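Local coordinates for protein trans-4-hydroxy-L-proline dehydratase (Clostridioides difficile 70-100-2010, PDB 6VXC) that catalyses the radical dehydration of trans-4-hydroxy-L-proline to (S)-1-pyrroline-5-carboxylate, a glycyl radical enzyme reaction in the anaerobic breakdown of hydroxyproline, at residues Glu274-His277 against Gln278-Met282; Ala262-Cys265 against Asp266-Ala270; Pro311-Glu314 against Arg315-Asn319. All blocks are in the same frame, centred on the assembly; numbering follows the deposited sequence.

Contact 1. Residues Glu274-His277 against Gln278-Met282; sequences ETYH and QAIQM
Y276 and I280, one helical turn apart, pack on the buried side of this first turn of helix 276-293. The CD1 methyl of I280 comes obliquely to the phenol ring and touches it at CE1, 3.5 Å away. Y276 has its CG anti to the backbone N (chi1 175°), which carries the ring out among L309, F312 and Y313 of helix 305-318 and L330 and L331 of helix 324-339; its OH is hydrogen-bonded to the carbonyl O of A327. In the backbone, I280 N donates to Y276 O and A279 N to T275 O.

The helix start is closed by T275 and Q278, which form a capping box with T275 as N-cap. OG1 of T275 accepts from Q278 N at 3.0 Å, with 161° at the hydrogen. To do this the hydroxyl sits between its own backbone N and carbonyl carbon (chi1 70°), and CG of Q278 lies against it at 3.3 Å. The return arm of the box, T275 N to Q278 OE1, is weak at 3.4 Å. E274 N takes the same oxygen more closely, at 2.8 Å, because the Q278 chain, extended beyond CG, runs back past T275 and ties down the backbone leading into the cap. Q278 is close-packed on its other side too, against T264 and V267 of helix 252-267.

Toward solvent the contact thins to E274 alone. It gives mainly CB, 3.3 Å from Q278 OE1, while its exposed carboxylate heads away.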
loop_
_atom_site.group_PDB
_atom_site.type_symbol
_atom_site.label_atom_id
_atom_site.label_comp_id
_atom_site.label_asym_id
_atom_site.label_seq_id
_atom_site.Cartn_x
_atom_site.Cartn_y
_atom_site.Cartn_z
ATOM N N GLU A 274 -3.599 17.324 -24.075
ATOM C CA GLU A 274 -4.733 17.829 -24.838
ATOM C C GLU A 274 -5.745 16.748 -25.204
ATOM O O GLU A 274 -6.890 17.079 -25.507
ATOM C CB GLU A 274 -4.245 18.492 -26.135
ATOM C CG GLU A 274 -3.273 19.646 -25.923
ATOM C CD GLU A 274 -3.926 20.872 -25.313
ATOM O OE1 GLU A 274 -5.173 20.952 -25.325
ATOM O OE2 GLU A 274 -3.193 21.751 -24.803
ATOM N N THR A 275 -5.348 15.481 -25.186
ATOM C CA THR A 275 -6.202 14.370 -25.575
ATOM C C THR A 275 -6.178 13.294 -24.489
ATOM O O THR A 275 -5.290 13.264 -23.637
ATOM C CB THR A 275 -5.752 13.767 -26.908
ATOM O OG1 THR A 275 -4.511 13.085 -26.714
ATOM C CG2 THR A 275 -5.557 14.875 -27.989
ATOM N N TYR A 276 -7.175 12.403 -24.548
ATOM C CA TYR A 276 -7.260 11.263 -23.639
ATOM C C TYR A 276 -5.992 10.420 -23.691
ATOM O O TYR A 276 -5.468 9.999 -22.653
ATOM C CB TYR A 276 -8.497 10.446 -24.021
ATOM C CG TYR A 276 -8.792 9.135 -23.321
ATOM C CD1 TYR A 276 -8.158 7.966 -23.707
ATOM C CD2 TYR A 276 -9.793 9.053 -22.349
ATOM C CE1 TYR A 276 -8.465 6.772 -23.118
ATOM C CE2 TYR A 276 -10.115 7.856 -21.756
ATOM C CZ TYR A 276 -9.446 6.713 -22.152
ATOM O OH TYR A 276 -9.734 5.503 -21.595
ATOM N N HIS A 277 -5.513 10.137 -24.899
ATOM C CA HIS A 277 -4.248 9.433 -25.078
ATOM C C HIS A 277 -3.109 10.176 -24.376
ATOM O O HIS A 277 -2.313 9.578 -23.650
ATOM C CB HIS A 277 -3.966 9.316 -26.577
ATOM C CG HIS A 277 -2.859 8.386 -26.937
ATOM N ND1 HIS A 277 -1.745 8.200 -26.151
ATOM C CD2 HIS A 277 -2.665 7.633 -28.041
ATOM C CE1 HIS A 277 -0.931 7.338 -26.737
ATOM N NE2 HIS A 277 -1.465 6.986 -27.892
ATOM N N GLN A 278 -3.020 11.491 -24.589
ATOM C CA GLN A 278 -1.947 12.266 -23.967
ATOM C C GLN A 278 -2.091 12.303 -22.454
ATOM O O GLN A 278 -1.081 12.345 -21.748
ATOM C CB GLN A 278 -1.916 13.691 -24.521
ATOM C CG GLN A 278 -1.403 13.743 -25.938
ATOM C CD GLN A 278 -1.725 15.038 -26.646
ATOM O OE1 GLN A 278 -2.100 16.034 -26.027
ATOM N NE2 GLN A 278 -1.577 15.030 -27.953
ATOM N N ALA A 279 -3.330 12.320 -21.951
ATOM C CA ALA A 279 -3.552 12.319 -20.508
ATOM C C ALA A 279 -3.008 11.049 -19.870
ATOM O O ALA A 279 -2.404 11.095 -18.793
ATOM C CB ALA A 279 -5.033 12.500 -20.193
ATOM N N ILE A 280 -3.206 9.906 -20.525
ATOM C CA ILE A 280 -2.693 8.652 -19.984
ATOM C C ILE A 280 -1.172 8.622 -20.045
ATOM O O ILE A 280 -0.509 8.189 -19.096
ATOM C CB ILE A 280 -3.332 7.448 -20.706
ATOM C CG1 ILE A 280 -4.827 7.340 -20.357
ATOM C CG2 ILE A 280 -2.553 6.166 -20.408
ATOM C CD1 ILE A 280 -5.559 6.304 -21.160
ATOM N N GLN A 281 -0.593 9.075 -21.160
ATOM C CA GLN A 281 0.860 9.086 -21.270
ATOM C C GLN A 281 1.485 10.064 -20.281
ATOM O O GLN A 281 2.535 9.772 -19.702
ATOM C CB GLN A 281 1.281 9.419 -22.706
ATOM C CG GLN A 281 2.805 9.449 -22.946
ATOM C CD GLN A 281 3.472 8.079 -22.801
ATOM O OE1 GLN A 281 3.352 7.236 -23.677
ATOM N NE2 GLN A 281 4.202 7.869 -21.703
ATOM N N MET A 282 0.851 11.218 -20.062
ATOM C CA MET A 282 1.337 12.146 -19.039
ATOM C C MET A 282 1.341 11.478 -17.663
ATOM O O MET A 282 2.345 11.523 -16.943
ATOM C CB MET A 282 0.486 13.427 -19.023
ATOM C CG MET A 282 0.696 14.359 -17.809
ATOM S SD MET A 282 2.313 15.199 -17.772
ATOM C CE MET A 282 1.868 16.748 -18.534
#

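Contact 2. Residues Ala262-Cys265 against Asp266-Ala270; sequences AETC and DVVPA
The carbonyl oxygen of T264 is gripped by two successive backbone N-H groups as helix 252-267 runs out. V268 N approaches in the carbonyl plane at 3.1 Å and donates almost straight, with 173° at the hydrogen. V267 N, at 3.0 Å, comes instead from above that plane, 58° out of it. CB of V267 lies 3.5 Å from T264 O. CG2 of V268 is equally near: with chi1 -58° CG1 is anti to the carbonyl carbon, and CG2 falls between N and C, against T264 O.

V267 N reaches T264 O over only three residues, a 3-10 type bond at the C-terminal end of the helix, whereas V268 N to T264 O and D266 N to A262 O (2.9 Å) keep the alpha-helical spacing of four. The D266 side chain folds back over the A262 carbonyl, but its charge is met elsewhere, by a salt bridge from OD2 to R243. After V268 the chain turns away through a cis peptide bond before P269; V268 O, the carbonyl of that peptide, is turned back to C265 CA in a CH...O contact of 3.3 Å.

This helix end is wedged between two others: A262, C265 and D266 face helix 214-248 at A239, A242 and R243, whereas T264, C265 and V267 meet helix 276-293 at Q281, F285 and Q278.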
loop_
_atom_site.group_PDB
_atom_site.type_symbol
_atom_site.label_atom_id
_atom_site.label_comp_id
_atom_site.label_asym_id
_atom_site.label_seq_id
_atom_site.Cartn_x
_atom_site.Cartn_y
_atom_site.Cartn_z
ATOM N N ALA A 262 5.699 9.459 -30.841
ATOM C CA ALA A 262 6.524 10.656 -30.911
ATOM C C ALA A 262 5.677 11.915 -30.807
ATOM O O ALA A 262 6.023 12.832 -30.060
ATOM C CB ALA A 262 7.345 10.648 -32.200
ATOM N N GLU A 263 4.547 11.970 -31.525
ATOM C CA GLU A 263 3.639 13.119 -31.426
ATOM C C GLU A 263 3.105 13.309 -30.011
ATOM O O GLU A 263 2.902 14.440 -29.558
ATOM C CB GLU A 263 2.451 12.962 -32.379
ATOM C CG GLU A 263 2.722 13.245 -33.844
ATOM C CD GLU A 263 1.636 12.668 -34.761
ATOM O OE1 GLU A 263 1.923 12.489 -35.967
ATOM O OE2 GLU A 263 0.498 12.426 -34.282
ATOM N N THR A 264 2.792 12.213 -29.327
ATOM C CA THR A 264 2.286 12.327 -27.967
ATOM C C THR A 264 3.353 12.898 -27.043
ATOM O O THR A 264 3.071 13.783 -26.230
ATOM C CB THR A 264 1.799 10.955 -27.505
ATOM O OG1 THR A 264 0.812 10.478 -28.428
ATOM C CG2 THR A 264 1.222 10.993 -26.090
ATOM N N CYS A 265 4.586 12.413 -27.175
ATOM C CA CYS A 265 5.698 12.875 -26.353
ATOM C C CYS A 265 6.185 14.277 -26.737
ATOM O O CYS A 265 6.869 14.920 -25.932
ATOM C CB CYS A 265 6.837 11.856 -26.440
ATOM S SG CYS A 265 6.378 10.187 -25.838
ATOM N N ASP A 266 5.859 14.766 -27.941
ATOM C CA ASP A 266 6.087 16.175 -28.251
ATOM C C ASP A 266 5.272 17.072 -27.340
ATOM O O ASP A 266 5.637 18.232 -27.119
ATOM C CB ASP A 266 5.700 16.499 -29.698
ATOM C CG ASP A 266 6.681 15.969 -30.714
ATOM O OD1 ASP A 266 7.825 15.639 -30.345
ATOM O OD2 ASP A 266 6.296 15.890 -31.903
ATOM N N VAL A 267 4.154 16.565 -26.822
ATOM C CA VAL A 267 3.282 17.375 -25.983
ATOM C C VAL A 267 3.617 17.147 -24.515
ATOM O O VAL A 267 3.925 18.096 -23.792
ATOM C CB VAL A 267 1.801 17.075 -26.256
ATOM C CG1 VAL A 267 0.917 17.944 -25.370
ATOM C CG2 VAL A 267 1.468 17.268 -27.735
ATOM N N VAL A 268 3.543 15.897 -24.067
ATOM C CA VAL A 268 3.719 15.579 -22.656
ATOM C C VAL A 268 5.058 14.889 -22.426
ATOM O O VAL A 268 5.519 14.122 -23.262
ATOM C CB VAL A 268 2.534 14.713 -22.148
ATOM C CG1 VAL A 268 1.219 15.442 -22.370
ATOM C CG2 VAL A 268 2.526 13.316 -22.812
ATOM N N PRO A 269 5.670 15.117 -21.258
ATOM C CA PRO A 269 5.139 15.895 -20.126
ATOM C C PRO A 269 5.427 17.395 -20.110
ATOM O O PRO A 269 5.026 18.061 -19.159
ATOM C CB PRO A 269 5.801 15.225 -18.916
ATOM C CG PRO A 269 6.995 14.500 -19.430
ATOM C CD PRO A 269 6.941 14.448 -20.934
ATOM N N ALA A 270 6.065 17.920 -21.157
ATOM C CA ALA A 270 6.436 19.334 -21.171
ATOM C C ALA A 270 5.210 20.233 -21.111
ATOM O O ALA A 270 5.221 21.257 -20.419
ATOM C CB ALA A 270 7.277 19.650 -22.409
#

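Contact 3. Residues Pro311-Glu314 against Arg315-Asn319; sequences PFYE and RDVEN
P311 O accepts from R315 N at 3.0 Å; the guanidinium also folds back over this oxygen without a bond being made, so that the oxygen sits over the centre of one of its faces, 3.8 Å from the plane. R315 gets there with CG anti to its backbone N (chi1 -164°) and a bend at chi3.

At F312 the same arginine runs alongside, pointing the same way as the ring. Its NH2 stands over one ring face, offset toward the rim and 3.4 Å from CD1. The two planes are 83° apart, so they do not stack, and the cation-pi attraction is weak at most, with CZ 5.0 Å from the ring centroid. F312 O accepts the short bond from D316 N (2.7 Å), and the D316 side chain, whose CB and CG lie by that oxygen, is hydrogen-bonded through OD2 to the backbone N of Y276.

Y313 is met by V317, whose CG1 methyl lies over one face of the phenol in a CH-pi contact, 3.9 Å from the centroid and 14° off the normal. Their backbones are joined by V317 N to Y313 O.

E314 is exposed; its O accepts from E318 N, while CG2 of V317 lies 3.4 Å from that oxygen. The bond spacing is that of any alpha-helix, and buried F312 and Y313 against exposed P311, E314, R315 and E318 make these last turns of helix 305-318 amphipathic.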
loop_
_atom_site.group_PDB
_atom_site.type_symbol
_atom_site.label_atom_id
_atom_site.label_comp_id
_atom_site.label_asym_id
_atom_site.label_seq_id
_atom_site.Cartn_x
_atom_site.Cartn_y
_atom_site.Cartn_z
ATOM N N PRO A 311 -13.520 13.989 -18.895
ATOM C CA PRO A 311 -13.572 15.173 -19.774
ATOM C C PRO A 311 -12.839 14.967 -21.090
ATOM O O PRO A 311 -13.349 15.350 -22.150
ATOM C CB PRO A 311 -12.933 16.278 -18.910
ATOM C CG PRO A 311 -13.190 15.831 -17.496
ATOM C CD PRO A 311 -13.062 14.324 -17.532
ATOM N N PHE A 312 -11.671 14.325 -21.052
ATOM C CA PHE A 312 -10.945 14.019 -22.277
ATOM C C PHE A 312 -11.731 13.050 -23.149
ATOM O O PHE A 312 -11.836 13.246 -24.368
ATOM C CB PHE A 312 -9.577 13.422 -21.925
ATOM C CG PHE A 312 -8.626 14.393 -21.247
ATOM C CD1 PHE A 312 -7.935 15.336 -21.978
ATOM C CD2 PHE A 312 -8.471 14.376 -19.881
ATOM C CE1 PHE A 312 -7.072 16.212 -21.363
ATOM C CE2 PHE A 312 -7.619 15.259 -19.247
ATOM C CZ PHE A 312 -6.918 16.178 -19.988
ATOM N N TYR A 313 -12.310 12.016 -22.537
ATOM C CA TYR A 313 -13.083 11.039 -23.293
ATOM C C TYR A 313 -14.218 11.724 -24.040
ATOM O O TYR A 313 -14.343 11.593 -25.259
ATOM C CB TYR A 313 -13.634 9.960 -22.351
ATOM C CG TYR A 313 -14.436 8.885 -23.052
ATOM C CD1 TYR A 313 -13.797 7.919 -23.821
ATOM C CD2 TYR A 313 -15.818 8.809 -22.916
ATOM C CE1 TYR A 313 -14.506 6.927 -24.460
ATOM C CE2 TYR A 313 -16.549 7.810 -23.556
ATOM C CZ TYR A 313 -15.880 6.878 -24.325
ATOM O OH TYR A 313 -16.578 5.896 -24.959
ATOM N N GLU A 314 -15.030 12.495 -23.315
ATOM C CA GLU A 314 -16.180 13.155 -23.920
ATOM C C GLU A 314 -15.746 14.106 -25.026
ATOM O O GLU A 314 -16.325 14.114 -26.118
ATOM C CB GLU A 314 -16.973 13.883 -22.835
ATOM C CG GLU A 314 -17.660 12.936 -21.862
ATOM C CD GLU A 314 -18.601 13.646 -20.911
ATOM O OE1 GLU A 314 -18.607 14.886 -20.903
ATOM O OE2 GLU A 314 -19.335 12.967 -20.160
ATOM N N ARG A 315 -14.709 14.904 -24.766
ATOM C CA ARG A 315 -14.203 15.829 -25.772
ATOM C C ARG A 315 -13.685 15.073 -26.995
ATOM O O ARG A 315 -14.029 15.401 -28.137
ATOM C CB ARG A 315 -13.115 16.703 -25.130
ATOM C CG ARG A 315 -12.712 17.966 -25.840
ATOM C CD ARG A 315 -12.095 19.001 -24.829
ATOM N NE ARG A 315 -11.129 18.398 -23.897
ATOM C CZ ARG A 315 -11.178 18.481 -22.565
ATOM N NH1 ARG A 315 -12.144 19.158 -21.950
ATOM N NH2 ARG A 315 -10.246 17.893 -21.830
ATOM N N ASP A 316 -12.909 14.008 -26.771
ATOM C CA ASP A 316 -12.269 13.311 -27.883
ATOM C C ASP A 316 -13.286 12.570 -28.754
ATOM O O ASP A 316 -13.168 12.575 -29.986
ATOM C CB ASP A 316 -11.195 12.349 -27.356
ATOM C CG ASP A 316 -9.884 13.070 -26.936
ATOM O OD1 ASP A 316 -9.858 14.321 -26.883
ATOM O OD2 ASP A 316 -8.886 12.367 -26.643
ATOM N N VAL A 317 -14.296 11.937 -28.151
ATOM C CA VAL A 317 -15.277 11.241 -28.976
ATOM C C VAL A 317 -16.109 12.244 -29.766
ATOM O O VAL A 317 -16.393 12.036 -30.948
ATOM C CB VAL A 317 -16.157 10.300 -28.131
ATOM C CG1 VAL A 317 -15.291 9.355 -27.270
ATOM C CG2 VAL A 317 -17.111 11.076 -27.292
ATOM N N GLU A 318 -16.480 13.358 -29.139
ATOM C CA GLU A 318 -17.238 14.392 -29.835
ATOM C C GLU A 318 -16.467 14.951 -31.032
ATOM O O GLU A 318 -17.061 15.275 -32.065
ATOM C CB GLU A 318 -17.596 15.499 -28.848
ATOM C CG GLU A 318 -18.143 16.762 -29.465
ATOM C CD GLU A 318 -19.518 16.564 -30.060
ATOM O OE1 GLU A 318 -20.061 15.442 -29.936
ATOM O OE2 GLU A 318 -20.053 17.533 -30.645
ATOM N N ASN A 319 -15.148 15.078 -30.914
ATOM C CA ASN A 319 -14.332 15.544 -32.028
ATOM C C ASN A 319 -13.954 14.431 -32.998
ATOM O O ASN A 319 -13.235 14.695 -33.961
ATOM C CB ASN A 319 -13.060 16.219 -31.512
ATOM C CG ASN A 319 -13.340 17.535 -30.811
ATOM O OD1 ASN A 319 -14.320 18.214 -31.113
ATOM N ND2 ASN A 319 -12.481 17.896 -29.856
#

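Helix 276-293 packs between helices 252-267 and 305-318 at these contacts, with contact 1 in the middle. Its centre lies about 9 Å from that of contact 2 and about 12 Å from that of contact 3. Toward contact 2 the touch is van der Waals packing: CB of Q281 reaches CG2 of T264 at 3.7 Å, and CE of M282 comes to P269 O at 3.5 Å. Toward contact 3 it is polar as well, D316 OD2 probably accepting from Y276 N at 2.7 Å. Contacts 2 and 3 do not touch, their nearest atoms being about 8 Å apart. All three lie away from the predicted radical cysteine C454 and from G785, the glycyl radical site.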